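Protein ApaG (Shewanella oneidensis, PDB 1TZA) is of unknown function, an all-beta member of the ApaG family whose domain belongs to the E-set clan of immunoglobulin-like folds. Local coordinates at residues Gln42-Ile53 / Ile95-Ser106. Numbering follows the deposited sequence.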
ATOM      1  N   GLN A  42       2.992  31.272   8.364  1.00 28.30           N
ATOM      2  CA  GLN A  42       1.541  31.172   8.425  1.00 26.32           C
ATOM      3  C   GLN A  42       1.089  29.752   8.081  1.00 24.11           C
ATOM      4  O   GLN A  42       1.753  29.055   7.318  1.00 24.44           O
ATOM      5  CB  GLN A  42       0.972  32.190   7.440  1.00 27.37           C
ATOM      6  CG  GLN A  42      -0.491  32.090   7.087  1.00 31.49           C
ATOM      7  CD  GLN A  42      -0.880  33.206   6.123  1.00 30.30           C
ATOM      8  OE1 GLN A  42      -0.132  33.518   5.187  1.00 32.48           O
ATOM      9  NE2 GLN A  42      -2.044  33.814   6.346  1.00 33.55           N
ATOM     10  N   ALA A  43      -0.031  29.321   8.652  1.00 21.39           N
ATOM     11  CA  ALA A  43      -0.539  27.977   8.397  1.00 19.39           C
ATOM     12  C   ALA A  43      -0.894  27.783   6.926  1.00 17.81           C
ATOM     13  O   ALA A  43      -1.295  28.728   6.246  1.00 16.05           O
ATOM     14  CB  ALA A  43      -1.761  27.696   9.274  1.00 17.72           C
ATOM     15  N   ALA A  44      -0.735  26.553   6.447  1.00 16.25           N
ATOM     16  CA  ALA A  44      -1.039  26.210   5.059  1.00 15.51           C
ATOM     17  C   ALA A  44      -1.857  24.920   5.017  1.00 14.43           C
ATOM     18  O   ALA A  44      -1.503  23.921   5.653  1.00 14.40           O
ATOM     19  CB  ALA A  44       0.249  26.044   4.261  1.00 16.16           C
ATOM     20  N   LYS A  45      -2.949  24.954   4.263  1.00 12.00           N
ATOM     21  CA  LYS A  45      -3.836  23.814   4.143  1.00 12.09           C
ATOM     22  C   LYS A  45      -3.734  23.145   2.780  1.00 13.15           C
ATOM     23  O   LYS A  45      -3.875  23.798   1.738  1.00 12.22           O
ATOM     24  CB  LYS A  45      -5.268  24.269   4.394  1.00 11.84           C
ATOM     25  CG  LYS A  45      -6.312  23.175   4.385  1.00 12.75           C
ATOM     26  CD  LYS A  45      -7.672  23.794   4.652  1.00 12.46           C
ATOM     27  CE  LYS A  45      -8.765  22.766   4.629  1.00 12.51           C
ATOM     28  NZ  LYS A  45     -10.092  23.415   4.799  1.00 16.26           N
ATOM     29  N   LEU A  46      -3.491  21.838   2.796  1.00 12.45           N
ATOM     30  CA  LEU A  46      -3.377  21.056   1.566  1.00 12.93           C
ATOM     31  C   LEU A  46      -4.780  20.680   1.094  1.00 12.53           C
ATOM     32  O   LEU A  46      -5.439  19.845   1.706  1.00 13.97           O
ATOM     33  CB  LEU A  46      -2.544  19.797   1.833  1.00 11.04           C
ATOM     34  CG  LEU A  46      -2.081  18.972   0.629  1.00 11.63           C
ATOM     35  CD1 LEU A  46      -0.945  18.037   1.049  1.00  8.80           C
ATOM     36  CD2 LEU A  46      -3.258  18.201   0.055  1.00  9.88           C
ATOM     37  N   GLU A  47      -5.238  21.290   0.008  1.00 12.81           N
ATOM     38  CA  GLU A  47      -6.579  21.001  -0.489  1.00 13.74           C
ATOM     39  C   GLU A  47      -6.657  19.953  -1.595  1.00 12.99           C
ATOM     40  O   GLU A  47      -7.539  19.093  -1.570  1.00 10.93           O
ATOM     41  CB  GLU A  47      -7.253  22.294  -0.954  1.00 14.99           C
ATOM     42  CG  GLU A  47      -7.623  23.217   0.194  1.00 20.84           C
ATOM     43  CD  GLU A  47      -8.446  24.411  -0.244  1.00 22.18           C
ATOM     44  OE1 GLU A  47      -9.081  25.043   0.626  1.00 23.52           O
ATOM     45  OE2 GLU A  47      -8.457  24.722  -1.452  1.00 24.77           O
ATOM     46  N   THR A  48      -5.742  20.017  -2.558  1.00 11.52           N
ATOM     47  CA  THR A  48      -5.752  19.058  -3.664  1.00 11.39           C
ATOM     48  C   THR A  48      -4.390  18.474  -4.010  1.00 11.24           C
ATOM     49  O   THR A  48      -3.346  18.968  -3.588  1.00 11.93           O
ATOM     50  CB  THR A  48      -6.269  19.695  -4.964  1.00 10.35           C
ATOM     51  OG1 THR A  48      -5.369  20.739  -5.351  1.00 10.03           O
ATOM     52  CG2 THR A  48      -7.670  20.255  -4.784  1.00  8.32           C
ATOM     53  N   ARG A  49      -4.415  17.413  -4.801  1.00 10.70           N
ATOM     54  CA  ARG A  49      -3.189  16.786  -5.257  1.00 10.02           C
ATOM     55  C   ARG A  49      -3.385  16.475  -6.724  1.00  9.64           C
ATOM     56  O   ARG A  49      -4.513  16.303  -7.191  1.00  7.90           O
ATOM     57  CB  ARG A  49      -2.890  15.500  -4.483  1.00  9.30           C
ATOM     58  CG  ARG A  49      -3.930  14.403  -4.614  1.00 13.01           C
ATOM     59  CD  ARG A  49      -3.425  13.102  -3.985  1.00 15.93           C
ATOM     60  NE  ARG A  49      -4.497  12.340  -3.347  1.00 22.61           N
ATOM     61  CZ  ARG A  49      -5.472  11.710  -3.993  1.00 22.88           C
ATOM     62  NH1 ARG A  49      -5.526  11.734  -5.316  1.00 25.69           N
ATOM     63  NH2 ARG A  49      -6.402  11.065  -3.310  1.00 25.59           N
ATOM     64  N   HIS A  50      -2.286  16.431  -7.454  1.00  9.98           N
ATOM     65  CA  HIS A  50      -2.322  16.127  -8.871  1.00 12.07           C
ATOM     66  C   HIS A  50      -1.039  15.379  -9.174  1.00 11.39           C
ATOM     67  O   HIS A  50       0.047  15.954  -9.153  1.00 11.21           O
ATOM     68  CB  HIS A  50      -2.409  17.406  -9.706  1.00 15.88           C
ATOM     69  CG  HIS A  50      -2.364  17.160 -11.182  1.00 20.54           C
ATOM     70  ND1 HIS A  50      -3.234  16.303 -11.822  1.00 23.15           N
ATOM     71  CD2 HIS A  50      -1.532  17.632 -12.139  1.00 21.49           C
ATOM     72  CE1 HIS A  50      -2.937  16.255 -13.108  1.00 22.80           C
ATOM     73  NE2 HIS A  50      -1.907  17.052 -13.327  1.00 22.49           N
ATOM     74  N   TRP A  51      -1.178  14.085  -9.436  1.00 10.64           N
ATOM     75  CA  TRP A  51      -0.047  13.222  -9.720  1.00  9.90           C
ATOM     76  C   TRP A  51       0.083  12.873 -11.194  1.00  9.65           C
ATOM     77  O   TRP A  51      -0.889  12.898 -11.946  1.00 10.39           O
ATOM     78  CB  TRP A  51      -0.170  11.905  -8.938  1.00  8.12           C
ATOM     79  CG  TRP A  51       0.016  11.996  -7.448  1.00  9.04           C
ATOM     80  CD1 TRP A  51      -0.920  11.730  -6.482  1.00  8.88           C
ATOM     81  CD2 TRP A  51       1.238  12.272  -6.756  1.00  7.47           C
ATOM     82  NE1 TRP A  51      -0.351  11.815  -5.234  1.00  7.17           N
ATOM     83  CE2 TRP A  51       0.972  12.148  -5.372  1.00  7.44           C
ATOM     84  CE3 TRP A  51       2.534  12.612  -7.171  1.00  7.94           C
ATOM     85  CZ2 TRP A  51       1.959  12.347  -4.399  1.00  7.99           C
ATOM     86  CZ3 TRP A  51       3.517  12.811  -6.199  1.00 10.03           C
ATOM     87  CH2 TRP A  51       3.222  12.679  -4.831  1.00  9.18           C
ATOM     88  N   ILE A  52       1.309  12.559 -11.592  1.00  9.87           N
ATOM     89  CA  ILE A  52       1.618  12.122 -12.943  1.00  7.41           C
ATOM     90  C   ILE A  52       2.504  10.920 -12.666  1.00  6.66           C
ATOM     91  O   ILE A  52       3.594  11.043 -12.115  1.00  9.02           O
ATOM     92  CB  ILE A  52       2.388  13.185 -13.763  1.00  9.28           C
ATOM     93  CG1 ILE A  52       1.437  14.310 -14.182  1.00  8.16           C
ATOM     94  CG2 ILE A  52       3.011  12.549 -15.005  1.00  6.17           C
ATOM     95  CD1 ILE A  52       1.097  15.267 -13.070  1.00  9.84           C
ATOM     96  N   ILE A  53       2.008   9.750 -13.028  1.00  5.24           N
ATOM     97  CA  ILE A  53       2.707   8.505 -12.796  1.00  5.44           C
ATOM     98  C   ILE A  53       3.107   7.888 -14.127  1.00  6.08           C
ATOM     99  O   ILE A  53       2.271   7.711 -15.015  1.00  4.94           O
ATOM    100  CB  ILE A  53       1.789   7.546 -12.005  1.00  6.74           C
ATOM    101  CG1 ILE A  53       1.278   8.275 -10.749  1.00  6.78           C
ATOM    102  CG2 ILE A  53       2.535   6.272 -11.642  1.00  2.87           C
ATOM    103  CD1 ILE A  53       0.173   7.547 -10.008  1.00 11.77           C
ATOM    104  N   ILE A  95       8.317   6.555 -12.481  1.00  6.42           N
ATOM    105  CA  ILE A  95       8.543   7.866 -11.883  1.00  8.21           C
ATOM    106  C   ILE A  95       7.232   8.575 -11.509  1.00  8.53           C
ATOM    107  O   ILE A  95       6.199   8.409 -12.164  1.00  6.11           O
ATOM    108  CB  ILE A  95       9.317   8.783 -12.861  1.00  7.96           C
ATOM    109  CG1 ILE A  95      10.655   8.145 -13.223  1.00  9.74           C
ATOM    110  CG2 ILE A  95       9.540  10.141 -12.243  1.00 12.57           C
ATOM    111  CD1 ILE A  95      11.566   7.917 -12.045  1.00 10.61           C
HETATM  112  N   MSE A  96       7.285   9.364 -10.446  1.00  8.95           N
HETATM  113  CA  MSE A  96       6.124  10.122 -10.004  1.00 11.49           C
HETATM  114  C   MSE A  96       6.497  11.585  -9.753  1.00 10.29           C
HETATM  115  O   MSE A  96       7.613  11.889  -9.325  1.00 10.66           O
HETATM  116  CB  MSE A  96       5.537   9.521  -8.719  1.00 11.69           C
HETATM  117  CG  MSE A  96       4.648   8.299  -8.914  1.00 15.80           C
HETATM  118 SE   MSE A  96       3.869   7.734  -7.213  1.00 22.67          SE
HETATM  119  CE  MSE A  96       2.378   9.001  -7.061  1.00 14.51           C
ATOM    120  N   TYR A  97       5.564  12.485 -10.032  1.00  8.80           N
ATOM    121  CA  TYR A  97       5.772  13.911  -9.798  1.00 12.18           C
ATOM    122  C   TYR A  97       4.416  14.600  -9.884  1.00 10.51           C
ATOM    123  O   TYR A  97       3.436  13.984 -10.296  1.00 11.25           O
ATOM    124  CB  TYR A  97       6.776  14.502 -10.814  1.00 11.83           C
ATOM    125  CG  TYR A  97       6.275  14.649 -12.237  1.00 15.43           C
ATOM    126  CD1 TYR A  97       5.443  15.705 -12.598  1.00 17.88           C
ATOM    127  CD2 TYR A  97       6.665  13.751 -13.229  1.00 17.33           C
ATOM    128  CE1 TYR A  97       5.014  15.866 -13.915  1.00 19.28           C
ATOM    129  CE2 TYR A  97       6.243  13.900 -14.544  1.00 18.09           C
ATOM    130  CZ  TYR A  97       5.419  14.958 -14.877  1.00 19.31           C
ATOM    131  OH  TYR A  97       4.998  15.100 -16.174  1.00 22.45           O
ATOM    132  N   GLY A  98       4.353  15.864  -9.480  1.00 11.29           N
ATOM    133  CA  GLY A  98       3.090  16.581  -9.530  1.00 11.76           C
ATOM    134  C   GLY A  98       3.051  17.791  -8.615  1.00 13.05           C
ATOM    135  O   GLY A  98       4.086  18.403  -8.333  1.00 14.55           O
ATOM    136  N   THR A  99       1.856  18.144  -8.151  1.00 12.50           N
ATOM    137  CA  THR A  99       1.700  19.291  -7.272  1.00 11.10           C
ATOM    138  C   THR A  99       0.555  19.111  -6.291  1.00 10.16           C
ATOM    139  O   THR A  99      -0.331  18.286  -6.490  1.00  9.02           O
ATOM    140  CB  THR A  99       1.430  20.577  -8.070  1.00 10.96           C
ATOM    141  OG1 THR A  99       0.217  20.425  -8.807  1.00 11.72           O
ATOM    142  CG2 THR A  99       2.567  20.861  -9.042  1.00 11.76           C
ATOM    143  N   TYR A 100       0.604  19.896  -5.223  1.00  9.73           N
ATOM    144  CA  TYR A 100      -0.417  19.902  -4.191  1.00  8.97           C
ATOM    145  C   TYR A 100      -1.039  21.284  -4.256  1.00 10.70           C
ATOM    146  O   TYR A 100      -0.320  22.285  -4.311  1.00 13.53           O
ATOM    147  CB  TYR A 100       0.205  19.706  -2.803  1.00  6.59           C
ATOM    148  CG  TYR A 100       0.694  18.314  -2.516  1.00  4.81           C
ATOM    149  CD1 TYR A 100      -0.118  17.207  -2.753  1.00  6.14           C
ATOM    150  CD2 TYR A 100       1.949  18.100  -1.953  1.00  7.03           C
ATOM    151  CE1 TYR A 100       0.305  15.916  -2.432  1.00  5.94           C
ATOM    152  CE2 TYR A 100       2.388  16.815  -1.625  1.00  6.27           C
ATOM    153  CZ  TYR A 100       1.555  15.723  -1.866  1.00  7.97           C
ATOM    154  OH  TYR A 100       1.963  14.448  -1.520  1.00  8.88           O
ATOM    155  N   GLY A 101      -2.364  21.355  -4.267  1.00 11.36           N
ATOM    156  CA  GLY A 101      -3.014  22.652  -4.303  1.00 12.44           C
ATOM    157  C   GLY A 101      -3.135  23.164  -2.881  1.00 13.88           C
ATOM    158  O   GLY A 101      -3.979  22.688  -2.126  1.00 12.76           O
HETATM  159  N   MSE A 102      -2.291  24.121  -2.503  1.00 16.23           N
HETATM  160  CA  MSE A 102      -2.319  24.672  -1.146  1.00 19.49           C
HETATM  161  C   MSE A 102      -3.121  25.966  -1.037  1.00 20.17           C
HETATM  162  O   MSE A 102      -3.300  26.684  -2.017  1.00 22.42           O
HETATM  163  CB  MSE A 102      -0.895  24.980  -0.656  1.00 20.09           C
HETATM  164  CG  MSE A 102       0.145  23.884  -0.868  1.00 25.21           C
HETATM  165 SE   MSE A 102      -0.142  22.305   0.205  1.00 29.10          SE
HETATM  166  CE  MSE A 102      -0.294  23.129   1.965  1.00 25.18           C
ATOM    167  N   VAL A 103      -3.595  26.253   0.171  1.00 21.17           N
ATOM    168  CA  VAL A 103      -4.312  27.490   0.448  1.00 23.24           C
ATOM    169  C   VAL A 103      -3.805  27.955   1.808  1.00 24.51           C
ATOM    170  O   VAL A 103      -3.668  27.151   2.734  1.00 24.58           O
ATOM    171  CB  VAL A 103      -5.857  27.305   0.488  1.00 23.54           C
ATOM    172  CG1 VAL A 103      -6.246  26.276   1.531  1.00 23.82           C
ATOM    173  CG2 VAL A 103      -6.526  28.649   0.790  1.00 22.93           C
ATOM    174  N   SER A 104      -3.503  29.246   1.922  1.00 25.51           N
ATOM    175  CA  SER A 104      -2.986  29.797   3.170  1.00 26.66           C
ATOM    176  C   SER A 104      -4.080  30.351   4.071  1.00 27.81           C
ATOM    177  O   SER A 104      -5.214  30.562   3.639  1.00 27.10           O
ATOM    178  CB  SER A 104      -1.977  30.909   2.877  1.00 26.78           C
ATOM    179  OG  SER A 104      -2.619  32.023   2.281  1.00 26.14           O
ATOM    180  N   GLU A 105      -3.720  30.573   5.330  1.00 29.94           N
ATOM    181  CA  GLU A 105      -4.633  31.127   6.320  1.00 33.10           C
ATOM    182  C   GLU A 105      -5.248  32.398   5.741  1.00 34.73           C
ATOM    183  O   GLU A 105      -6.435  32.672   5.931  1.00 35.09           O
ATOM    184  CB  GLU A 105      -3.860  31.472   7.598  1.00 34.67           C
ATOM    185  CG  GLU A 105      -4.708  32.002   8.741  1.00 37.37           C
ATOM    186  CD  GLU A 105      -5.297  30.894   9.592  1.00 39.40           C
ATOM    187  OE1 GLU A 105      -4.511  30.159  10.230  1.00 41.47           O
ATOM    188  OE2 GLU A 105      -6.541  30.756   9.625  1.00 39.30           O
ATOM    189  N   SER A 106      -4.428  33.167   5.028  1.00 36.38           N
ATOM    190  CA  SER A 106      -4.876  34.417   4.419  1.00 38.45           C
ATOM    191  C   SER A 106      -5.811  34.176   3.238  1.00 39.29           C
ATOM    192  O   SER A 106      -6.308  35.128   2.636  1.00 40.57           O
ATOM    193  CB  SER A 106      -3.674  35.260   3.964  1.00 37.94           C
ATOM    194  OG  SER A 106      -2.973  34.652   2.892  1.00 37.98           O
TER
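Trp51 and Met96 meet on the buried face of two antiparallel strands of the ApaG beta-sandwich, a worked example of a sheet sorting its side chains by face. The methyl CE of Met96, a selenomethionine, sits over one face of the indole, 3.5 Å from Trp51 CD2; the chain bends at its last torsion (chi3 81°) to lay the methyl there in a CH-pi contact, while Met96 SE stands farther above the same face, a Met-aromatic contact. Beside the indole, the Tyr100 ring is turned obliquely, the planes 77° apart, and Tyr100 OH lies 3.6 Å from Trp51 CZ2 and is hydrogen-bonded to the hydroxyl of Tyr83. Leu46 covers one face of this tyrosine in a second CH-pi contact, its CD1 above the ring centre, 4.0 Å from the Tyr100 centroid. Tyr32, Ile34 and Ile36 of strand 28-38, in the other sheet, pack on this face. A leucine at Trp51 would probably leave Met96 CE without its aromatic platform and the Tyr100 ring less firmly braced. On the reverse face Ile52 CB lies over one face of the Tyr97 ring, offset toward its rim, and Ile52 CG2 comes 3.4 Å from Tyr97 CZ; with CG between backbone N and carbonyl carbon (chi1 72°), the ring reaches across toward the neighbouring strand. The register slips by one residue at a classic beta bulge, where Gly101 O accepts from both Glu47 N at 2.8 Å and Thr48 N at 3.2 Å, the latter arriving on a lone pair in the carbonyl plane.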